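Local coordinates for protein annexin B22 (PDB 4MDU) that binds acidic phospholipid membranes in a calcium-dependent manner, aggregates liposomes when calcium is present, and takes part in reproduction of the worm and host-parasite interaction, at residues P291-M302 / L324-Y335; K337-D345 / T354-I362. One frame throughout, in Å; residues are numbered along the deposited sequence.

Interaction 1 (P291-M302 / L324-Y335)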
loop_
_atom_site.group_PDB
_atom_site.type_symbol
_atom_site.label_atom_id
_atom_site.label_comp_id
_atom_site.label_asym_id
_atom_site.label_seq_id
_atom_site.Cartn_x
_atom_site.Cartn_y
_atom_site.Cartn_z
ATOM N N PRO B 291 -7.518 10.828 16.308
ATOM C CA PRO B 291 -8.095 11.864 15.437
ATOM C C PRO B 291 -7.270 12.111 14.184
ATOM O O PRO B 291 -7.851 12.216 13.101
ATOM C CB PRO B 291 -8.121 13.100 16.340
ATOM C CG PRO B 291 -8.389 12.498 17.716
ATOM C CD PRO B 291 -7.533 11.238 17.727
ATOM N N SER B 292 -5.946 12.186 14.322
ATOM C CA SER B 292 -5.078 12.418 13.177
ATOM C C SER B 292 -5.106 11.250 12.214
ATOM O O SER B 292 -5.182 11.447 11.009
ATOM C CB SER B 292 -3.633 12.655 13.615
ATOM O OG SER B 292 -3.537 13.812 14.403
ATOM N N LEU B 293 -5.015 10.038 12.760
ATOM C CA LEU B 293 -5.030 8.812 11.959
ATOM C C LEU B 293 -6.242 8.725 11.044
ATOM O O LEU B 293 -6.113 8.421 9.866
ATOM C CB LEU B 293 -5.016 7.554 12.847
ATOM C CG LEU B 293 -5.330 6.250 12.076
ATOM C CD1 LEU B 293 -4.161 5.796 11.228
ATOM C CD2 LEU B 293 -5.727 5.131 13.037
ATOM N N ILE B 294 -7.426 8.960 11.591
ATOM C CA ILE B 294 -8.624 8.847 10.779
ATOM C C ILE B 294 -8.794 10.098 9.880
ATOM O O ILE B 294 -9.379 10.019 8.803
ATOM C CB ILE B 294 -9.866 8.541 11.630
ATOM C CG1 ILE B 294 -9.611 7.291 12.475
ATOM C CG2 ILE B 294 -11.088 8.297 10.744
ATOM C CD1 ILE B 294 -10.772 6.916 13.361
ATOM N N ALA B 295 -8.251 11.236 10.302
ATOM C CA ALA B 295 -8.307 12.428 9.442
ATOM C C ALA B 295 -7.524 12.139 8.182
ATOM O O ALA B 295 -7.957 12.485 7.092
ATOM C CB ALA B 295 -7.757 13.679 10.153
ATOM N N GLU B 296 -6.386 11.463 8.334
ATOM C CA GLU B 296 -5.569 11.076 7.180
ATOM C C GLU B 296 -6.265 10.020 6.334
ATOM O O GLU B 296 -6.204 10.055 5.112
ATOM C CB GLU B 296 -4.196 10.565 7.622
ATOM C CG GLU B 296 -3.417 11.582 8.412
ATOM C CD GLU B 296 -2.205 10.979 9.075
ATOM O OE1 GLU B 296 -1.780 9.884 8.642
ATOM O OE2 GLU B 296 -1.686 11.598 10.033
ATOM N N TRP B 297 -6.925 9.073 6.989
ATOM C CA TRP B 297 -7.695 8.086 6.249
ATOM C C TRP B 297 -8.757 8.764 5.389
ATOM O O TRP B 297 -8.937 8.431 4.222
ATOM C CB TRP B 297 -8.376 7.107 7.202
ATOM C CG TRP B 297 -7.476 6.080 7.805
ATOM C CD1 TRP B 297 -6.136 5.920 7.588
ATOM C CD2 TRP B 297 -7.861 5.046 8.727
ATOM N NE1 TRP B 297 -5.658 4.862 8.337
ATOM C CE2 TRP B 297 -6.697 4.300 9.031
ATOM C CE3 TRP B 297 -9.078 4.685 9.326
ATOM C CZ2 TRP B 297 -6.711 3.208 9.901
ATOM C CZ3 TRP B 297 -9.098 3.587 10.184
ATOM C CH2 TRP B 297 -7.916 2.864 10.466
ATOM N N LEU B 298 -9.486 9.693 5.992
ATOM C CA LEU B 298 -10.501 10.433 5.267
ATOM C C LEU B 298 -9.877 11.193 4.081
ATOM O O LEU B 298 -10.376 11.122 2.960
ATOM C CB LEU B 298 -11.239 11.365 6.229
ATOM C CG LEU B 298 -12.243 10.650 7.138
ATOM C CD1 LEU B 298 -12.639 11.507 8.328
ATOM C CD2 LEU B 298 -13.472 10.261 6.320
ATOM N N HIS B 299 -8.766 11.882 4.332
ATOM C CA HIS B 299 -8.033 12.596 3.281
ATOM C C HIS B 299 -7.681 11.666 2.119
ATOM O O HIS B 299 -7.902 11.992 0.955
ATOM C CB HIS B 299 -6.751 13.221 3.857
ATOM C CG HIS B 299 -6.011 14.084 2.886
ATOM N ND1 HIS B 299 -6.402 15.376 2.592
ATOM C CD2 HIS B 299 -4.912 13.844 2.135
ATOM C CE1 HIS B 299 -5.572 15.893 1.706
ATOM N NE2 HIS B 299 -4.659 14.982 1.410
ATOM N N ASP B 300 -7.143 10.491 2.432
ATOM C CA ASP B 300 -6.724 9.599 1.368
ATOM C C ASP B 300 -7.923 8.983 0.658
ATOM O O ASP B 300 -7.811 8.523 -0.473
ATOM C CB ASP B 300 -5.757 8.544 1.901
ATOM C CG ASP B 300 -4.489 9.170 2.434
ATOM O OD1 ASP B 300 -4.296 10.380 2.179
ATOM O OD2 ASP B 300 -3.694 8.479 3.107
ATOM N N SER B 301 -9.080 9.019 1.307
ATOM C CA SER B 301 -10.269 8.412 0.725
ATOM C C SER B 301 -10.904 9.356 -0.290
ATOM O O SER B 301 -11.765 8.952 -1.065
ATOM C CB SER B 301 -11.291 8.092 1.812
ATOM O OG SER B 301 -12.042 9.251 2.140
ATOM N N MET B 302 -10.501 10.620 -0.265
ATOM C CA MET B 302 -11.082 11.591 -1.189
ATOM C C MET B 302 -10.201 11.731 -2.417
ATOM O O MET B 302 -9.237 12.502 -2.429
ATOM C CB MET B 302 -11.320 12.941 -0.499
ATOM C CG MET B 302 -12.556 12.942 0.374
ATOM S SD MET B 302 -12.761 14.409 1.384
ATOM C CE MET B 302 -11.386 14.245 2.517
ATOM N N LEU B 324 -16.222 11.564 15.441
ATOM C CA LEU B 324 -16.052 12.330 14.213
ATOM C C LEU B 324 -15.716 13.831 14.450
ATOM O O LEU B 324 -14.860 14.373 13.786
ATOM C CB LEU B 324 -17.250 12.142 13.269
ATOM C CG LEU B 324 -17.147 12.958 11.970
ATOM C CD1 LEU B 324 -15.859 12.617 11.206
ATOM C CD2 LEU B 324 -18.373 12.719 11.091
ATOM N N GLN B 325 -16.362 14.481 15.408
ATOM C CA GLN B 325 -16.025 15.872 15.699
ATOM C C GLN B 325 -14.538 16.065 16.004
ATOM O O GLN B 325 -13.922 17.018 15.528
ATOM C CB GLN B 325 -16.865 16.435 16.837
ATOM C CG GLN B 325 -16.661 17.934 17.035
ATOM C CD GLN B 325 -17.170 18.750 15.859
ATOM O OE1 GLN B 325 -16.456 19.603 15.321
ATOM N NE2 GLN B 325 -18.406 18.488 15.448
ATOM N N ASP B 326 -13.957 15.161 16.784
ATOM C CA ASP B 326 -12.550 15.273 17.116
ATOM C C ASP B 326 -11.703 15.040 15.884
ATOM O O ASP B 326 -10.633 15.631 15.726
ATOM C CB ASP B 326 -12.171 14.297 18.238
ATOM C CG ASP B 326 -12.769 14.702 19.570
ATOM O OD1 ASP B 326 -13.334 13.841 20.273
ATOM O OD2 ASP B 326 -12.698 15.901 19.903
ATOM N N ILE B 327 -12.191 14.170 15.011
ATOM C CA ILE B 327 -11.513 13.900 13.756
ATOM C C ILE B 327 -11.593 15.125 12.837
ATOM O O ILE B 327 -10.661 15.421 12.091
ATOM C CB ILE B 327 -12.153 12.681 13.057
ATOM C CG1 ILE B 327 -11.868 11.400 13.855
ATOM C CG2 ILE B 327 -11.686 12.564 11.609
ATOM C CD1 ILE B 327 -12.816 10.254 13.526
ATOM N N MET B 328 -12.717 15.829 12.889
ATOM C CA MET B 328 -12.878 17.044 12.093
ATOM C C MET B 328 -11.879 18.125 12.529
ATOM O O MET B 328 -11.232 18.749 11.688
ATOM C CB MET B 328 -14.317 17.554 12.167
ATOM C CG MET B 328 -15.278 16.756 11.282
ATOM S SD MET B 328 -17.013 17.007 11.712
ATOM C CE MET B 328 -17.148 18.784 11.655
ATOM N N ASP B 329 -11.729 18.322 13.834
ATOM C CA ASP B 329 -10.757 19.305 14.322
ATOM C C ASP B 329 -9.355 18.962 13.849
ATOM O O ASP B 329 -8.643 19.819 13.320
ATOM C CB ASP B 329 -10.787 19.398 15.837
ATOM C CG ASP B 329 -12.111 19.914 16.356
ATOM O OD1 ASP B 329 -12.939 20.368 15.544
ATOM O OD2 ASP B 329 -12.327 19.864 17.581
ATOM N N ALA B 330 -8.965 17.701 14.026
ATOM C CA ALA B 330 -7.654 17.244 13.575
ATOM C C ALA B 330 -7.492 17.455 12.070
ATOM O O ALA B 330 -6.440 17.879 11.602
ATOM C CB ALA B 330 -7.441 15.788 13.932
ATOM N N TYR B 331 -8.536 17.150 11.313
ATOM C CA TYR B 331 -8.443 17.303 9.882
ATOM C C TYR B 331 -8.049 18.734 9.472
ATOM O O TYR B 331 -7.160 18.931 8.650
ATOM C CB TYR B 331 -9.738 16.901 9.194
ATOM C CG TYR B 331 -9.542 16.837 7.705
ATOM C CD1 TYR B 331 -9.520 18.003 6.939
ATOM C CD2 TYR B 331 -9.356 15.621 7.060
ATOM C CE1 TYR B 331 -9.328 17.956 5.570
ATOM C CE2 TYR B 331 -9.169 15.561 5.687
ATOM C CZ TYR B 331 -9.144 16.739 4.952
ATOM O OH TYR B 331 -8.945 16.691 3.604
ATOM N N GLU B 332 -8.701 19.729 10.054
ATOM C CA GLU B 332 -8.411 21.111 9.688
ATOM C C GLU B 332 -7.029 21.575 10.158
ATOM O O GLU B 332 -6.358 22.334 9.466
ATOM C CB GLU B 332 -9.491 22.065 10.186
ATOM C CG GLU B 332 -9.119 23.504 9.890
ATOM C CD GLU B 332 -10.297 24.446 9.862
ATOM O OE1 GLU B 332 -11.266 24.218 10.611
ATOM O OE2 GLU B 332 -10.244 25.426 9.087
ATOM N N SER B 333 -6.619 21.126 11.338
ATOM C CA SER B 333 -5.264 21.370 11.820
ATOM C C SER B 333 -4.246 20.887 10.809
ATOM O O SER B 333 -3.282 21.579 10.496
ATOM C CB SER B 333 -5.009 20.612 13.130
ATOM O OG SER B 333 -5.674 21.222 14.218
ATOM N N ILE B 334 -4.468 19.682 10.308
ATOM C CA ILE B 334 -3.470 18.989 9.516
ATOM C C ILE B 334 -3.433 19.501 8.094
ATOM O O ILE B 334 -2.366 19.758 7.550
ATOM C CB ILE B 334 -3.775 17.492 9.456
ATOM C CG1 ILE B 334 -3.711 16.881 10.854
ATOM C CG2 ILE B 334 -2.815 16.785 8.515
ATOM C CD1 ILE B 334 -3.945 15.374 10.859
ATOM N N TYR B 335 -4.602 19.641 7.488
ATOM C CA TYR B 335 -4.658 19.973 6.074
ATOM C C TYR B 335 -4.964 21.441 5.734
ATOM O O TYR B 335 -4.916 21.820 4.568
ATOM C CB TYR B 335 -5.626 19.034 5.368
ATOM C CG TYR B 335 -5.186 17.588 5.453
ATOM C CD1 TYR B 335 -4.119 17.124 4.695
ATOM C CD2 TYR B 335 -5.834 16.692 6.292
ATOM C CE1 TYR B 335 -3.708 15.808 4.767
ATOM C CE2 TYR B 335 -5.417 15.370 6.378
ATOM C CZ TYR B 335 -4.359 14.936 5.605
ATOM O OH TYR B 335 -3.950 13.622 5.656
HETATM O O HOH W 1 -2.310 12.625 3.940
#
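Two helices of the fourth annexin repeat, 291-302 and 324-335, cross here at -72°, their axes 7.9 Å apart, with the small Ala295 at the crossing. Its methyl is a knob in the hole formed by Ile327, Ala330, Tyr331 and Ile334. The fit is mutual: Ile327 enters the space between Pro291, Ile294, Ala295 and Leu298, where its CG2 branch lies 3.6 Å from Leu298 CD1 while its CD1 tip turns to Ile294. At the start of the first helix the ring of Pro291 sets its CB 3.7 Å from Ala330 CB.

Toward the other end aromatic rings take over. His299 swings its ring out opposite its own backbone N (chi1 -174°) and lays it flat over Tyr335 as an offset stack, centroids 3.7 Å apart and planes at 7°. Ile334 CG2 backs the other face of Tyr335. From the edge of the imidazole, ND1 donates to Tyr331 OH at 3.0 Å, nearly straight and in the ring plane, so stack and bond together fix how the histidine is turned. Met302 CE rests 3.6 Å from that same Tyr331 OH; Met302 belongs to a calcium site. Tyr335 crosses Glu296 at about a right angle, its OH against Glu296 CA and CG, while Glu296 OE2 forms a salt bridge with Arg285. The same hydroxyl shares a 2.6 Å hydrogen bond with a water (Tyr335 OH to water O). The whole is a steep knobs-into-holes crossing closed by an aromatic cluster, inside the all-helical annexin repeat.

Interaction 2 (K337-D345 / T354-I362)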
loop_
_atom_site.group_PDB
_atom_site.type_symbol
_atom_site.label_atom_id
_atom_site.label_comp_id
_atom_site.label_asym_id
_atom_site.label_seq_id
_atom_site.Cartn_x
_atom_site.Cartn_y
_atom_site.Cartn_z
ATOM N N LYS B 337 -7.724 23.017 5.884
ATOM C CA LYS B 337 -9.037 23.133 5.262
ATOM C C LYS B 337 -10.011 22.221 6.018
ATOM O O LYS B 337 -9.631 21.137 6.448
ATOM C CB LYS B 337 -8.930 22.711 3.800
ATOM C CG LYS B 337 -10.236 22.391 3.113
ATOM C CD LYS B 337 -9.969 22.132 1.643
ATOM C CE LYS B 337 -11.245 21.975 0.839
ATOM N NZ LYS B 337 -10.945 21.875 -0.627
ATOM N N SER B 338 -11.248 22.673 6.210
ATOM C CA SER B 338 -12.247 21.880 6.910
ATOM C C SER B 338 -12.524 20.562 6.188
ATOM O O SER B 338 -12.458 20.490 4.955
ATOM C CB SER B 338 -13.555 22.658 7.043
ATOM O OG SER B 338 -14.254 22.682 5.803
ATOM N N LEU B 339 -12.846 19.528 6.963
ATOM C CA LEU B 339 -13.263 18.249 6.401
ATOM C C LEU B 339 -14.559 18.452 5.617
ATOM O O LEU B 339 -14.748 17.887 4.529
ATOM C CB LEU B 339 -13.495 17.222 7.514
ATOM C CG LEU B 339 -14.013 15.855 7.042
ATOM C CD1 LEU B 339 -13.016 15.185 6.079
ATOM C CD2 LEU B 339 -14.276 14.934 8.245
ATOM N N LEU B 340 -15.462 19.237 6.197
ATOM C CA LEU B 340 -16.662 19.680 5.503
ATOM C C LEU B 340 -16.327 20.159 4.086
ATOM O O LEU B 340 -16.873 19.644 3.107
ATOM C CB LEU B 340 -17.344 20.808 6.277
ATOM C CG LEU B 340 -18.637 21.294 5.616
ATOM C CD1 LEU B 340 -19.689 20.205 5.631
ATOM C CD2 LEU B 340 -19.161 22.549 6.305
ATOM N N ASN B 341 -15.429 21.136 3.964
ATOM C CA ASN B 341 -15.138 21.679 2.637
ATOM C C ASN B 341 -14.423 20.677 1.737
ATOM O O ASN B 341 -14.612 20.699 0.527
ATOM C CB ASN B 341 -14.345 22.998 2.700
ATOM C CG ASN B 341 -15.197 24.177 3.144
ATOM O OD1 ASN B 341 -16.396 24.257 2.850
ATOM N ND2 ASN B 341 -14.578 25.103 3.862
ATOM N N ALA B 342 -13.590 19.804 2.309
ATOM C CA ALA B 342 -12.904 18.810 1.475
ATOM C C ALA B 342 -13.942 17.847 0.912
ATOM O O ALA B 342 -13.875 17.435 -0.245
ATOM C CB ALA B 342 -11.860 18.061 2.263
ATOM N N VAL B 343 -14.928 17.526 1.737
ATOM C CA VAL B 343 -15.944 16.554 1.360
ATOM C C VAL B 343 -16.837 17.137 0.273
ATOM O O VAL B 343 -17.182 16.459 -0.703
ATOM C CB VAL B 343 -16.774 16.089 2.592
ATOM C CG1 VAL B 343 -18.024 15.313 2.144
ATOM C CG2 VAL B 343 -15.897 15.232 3.512
ATOM N N LYS B 344 -17.195 18.402 0.443
ATOM C CA LYS B 344 -17.990 19.123 -0.555
ATOM C C LYS B 344 -17.251 19.206 -1.877
ATOM O O LYS B 344 -17.856 19.102 -2.947
ATOM C CB LYS B 344 -18.339 20.527 -0.069
ATOM C CG LYS B 344 -19.387 20.551 1.037
ATOM C CD LYS B 344 -19.623 21.976 1.509
ATOM C CE LYS B 344 -20.717 22.062 2.557
ATOM N NZ LYS B 344 -20.972 23.514 2.895
ATOM N N ASP B 345 -15.934 19.359 -1.813
ATOM C CA ASP B 345 -15.161 19.428 -3.052
ATOM C C ASP B 345 -15.018 18.095 -3.776
ATOM O O ASP B 345 -14.837 18.076 -4.983
ATOM C CB ASP B 345 -13.794 20.055 -2.813
ATOM C CG ASP B 345 -13.890 21.535 -2.490
ATOM O OD1 ASP B 345 -15.000 22.100 -2.621
ATOM O OD2 ASP B 345 -12.862 22.137 -2.112
ATOM N N THR B 354 -25.921 14.290 2.005
ATOM C CA THR B 354 -26.000 13.281 3.057
ATOM C C THR B 354 -24.732 13.267 3.906
ATOM O O THR B 354 -24.805 13.278 5.124
ATOM C CB THR B 354 -26.240 11.873 2.492
ATOM O OG1 THR B 354 -27.445 11.855 1.711
ATOM C CG2 THR B 354 -26.361 10.867 3.644
ATOM N N LEU B 355 -23.567 13.259 3.261
ATOM C CA LEU B 355 -22.304 13.257 4.000
ATOM C C LEU B 355 -22.177 14.492 4.888
ATOM O O LEU B 355 -21.707 14.399 6.027
ATOM C CB LEU B 355 -21.113 13.181 3.048
ATOM C CG LEU B 355 -21.050 11.978 2.100
ATOM C CD1 LEU B 355 -19.736 11.984 1.356
ATOM C CD2 LEU B 355 -21.220 10.649 2.859
ATOM N N CYS B 356 -22.587 15.649 4.365
ATOM C CA CYS B 356 -22.488 16.899 5.122
ATOM C C CYS B 356 -23.359 16.851 6.373
ATOM O O CYS B 356 -22.981 17.363 7.426
ATOM C CB CYS B 356 -22.864 18.108 4.234
ATOM S SG CYS B 356 -21.612 18.392 2.952
ATOM N N VAL B 357 -24.526 16.232 6.257
ATOM C CA VAL B 357 -25.453 16.175 7.372
ATOM C C VAL B 357 -24.915 15.242 8.464
ATOM O O VAL B 357 -25.040 15.528 9.639
ATOM C CB VAL B 357 -26.836 15.742 6.900
ATOM C CG1 VAL B 357 -27.747 15.372 8.083
ATOM C CG2 VAL B 357 -27.447 16.856 6.081
ATOM N N LEU B 358 -24.289 14.145 8.057
ATOM C CA LEU B 358 -23.634 13.264 9.008
ATOM C C LEU B 358 -22.667 14.056 9.896
ATOM O O LEU B 358 -22.590 13.806 11.092
ATOM C CB LEU B 358 -22.902 12.126 8.291
ATOM C CG LEU B 358 -23.743 11.027 7.642
ATOM C CD1 LEU B 358 -22.840 10.114 6.820
ATOM C CD2 LEU B 358 -24.509 10.215 8.689
ATOM N N MET B 359 -21.935 15.006 9.319
ATOM C CA MET B 359 -20.953 15.778 10.092
ATOM C C MET B 359 -21.607 16.892 10.908
ATOM O O MET B 359 -20.951 17.549 11.719
ATOM C CB MET B 359 -19.897 16.381 9.170
ATOM C CG MET B 359 -18.907 15.381 8.581
ATOM S SD MET B 359 -17.833 16.154 7.333
ATOM C CE MET B 359 -18.956 16.309 5.949
ATOM N N GLY B 360 -22.899 17.110 10.680
ATOM C CA GLY B 360 -23.633 18.115 11.428
ATOM C C GLY B 360 -24.154 19.309 10.640
ATOM O O GLY B 360 -24.931 20.118 11.164
ATOM N N GLU B 361 -23.745 19.444 9.386
ATOM C CA GLU B 361 -24.206 20.596 8.609
ATOM C C GLU B 361 -25.580 20.354 7.993
ATOM O O GLU B 361 -25.682 19.960 6.839
ATOM C CB GLU B 361 -23.206 21.009 7.518
ATOM C CG GLU B 361 -23.590 22.365 6.874
ATOM C CD GLU B 361 -23.084 22.536 5.455
ATOM O OE1 GLU B 361 -23.185 21.578 4.658
ATOM O OE2 GLU B 361 -22.602 23.643 5.136
ATOM N N ILE B 362 -26.629 20.599 8.769
ATOM C CA ILE B 362 -28.003 20.418 8.306
ATOM C C ILE B 362 -28.482 21.611 7.473
ATOM O O ILE B 362 -28.370 22.758 7.906
ATOM C CB ILE B 362 -28.983 20.265 9.495
ATOM C CG1 ILE B 362 -28.814 18.907 10.183
ATOM C CG2 ILE B 362 -30.421 20.414 9.014
ATOM C CD1 ILE B 362 -27.390 18.407 10.234
#
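Met359 reaches from the C-terminal end of helix 349-358 toward helix 339-346, its antiparallel neighbour in the helical bundle of the fourth annexin repeat; the short axes run at 169° and stay 10.0 Å apart, a wide spacing that is bridged largely by long side chains. From CB, which points at the other helix, the chain runs out through CG to SD, 3.8 Å from Leu339 CG and crossing that leucine at about a right angle. A bend there (chi3 -75°) turns the terminal methyl aside, and CE touches both Leu340 CD1 and Val343 CB, 4.0 Å from the valine atom, which it meets tip to tip. One flexible thioether thus touches Leu339 and Leu340, and Val343 one turn later. Leu324 of helix 324-335 also packs on Met359.

Farther along, Val343 sends CG1 across to Leu355 CD1. Cys356 SG touches both Leu340 CD1 and Lys344 CG, the latter at 3.6 Å.

A Schellman motif ends the second helix, with Gly360 at positive phi, and the chain then turns through an inverse gamma turn centred on Glu361. This brings the Glu361 side chain back over the helix pair. Leu340 CD2 sits beneath its carboxylate, 3.8 Å from Glu361 OE2, while Arg353 forms a salt bridge with OE1. With a positive group at each oxygen, the carboxylate is probably held firmly in its charged form. Lys344, extended beyond CG, crosses the glutamate at about a right angle, and its NZ donates to Glu361 OE2 at 2.8 Å, arriving on the syn side and 19° out of the carboxylate plane.

Interactions 1 and 2 lie in series along the fourth annexin repeat, their centres 12 Å apart on the same side of the chain's centre. The first joins helices 290-301 and 324-335; the second pairs the next two, 339-346 and 349-358. They meet through Tyr331, whose CD1 lies 3.2 Å from Lys337 O and whose OH packs on Ala342 CB, and through Met302 SD beside Ala342 O. Four of the repeat's five helices are therefore joined in one continuous body. Met302 and Asp346, both calcium ligands, have side chains about 4 Å apart at their nearest atoms, consistent with the two contacts together helping to shape this calcium-binding end of the repeat.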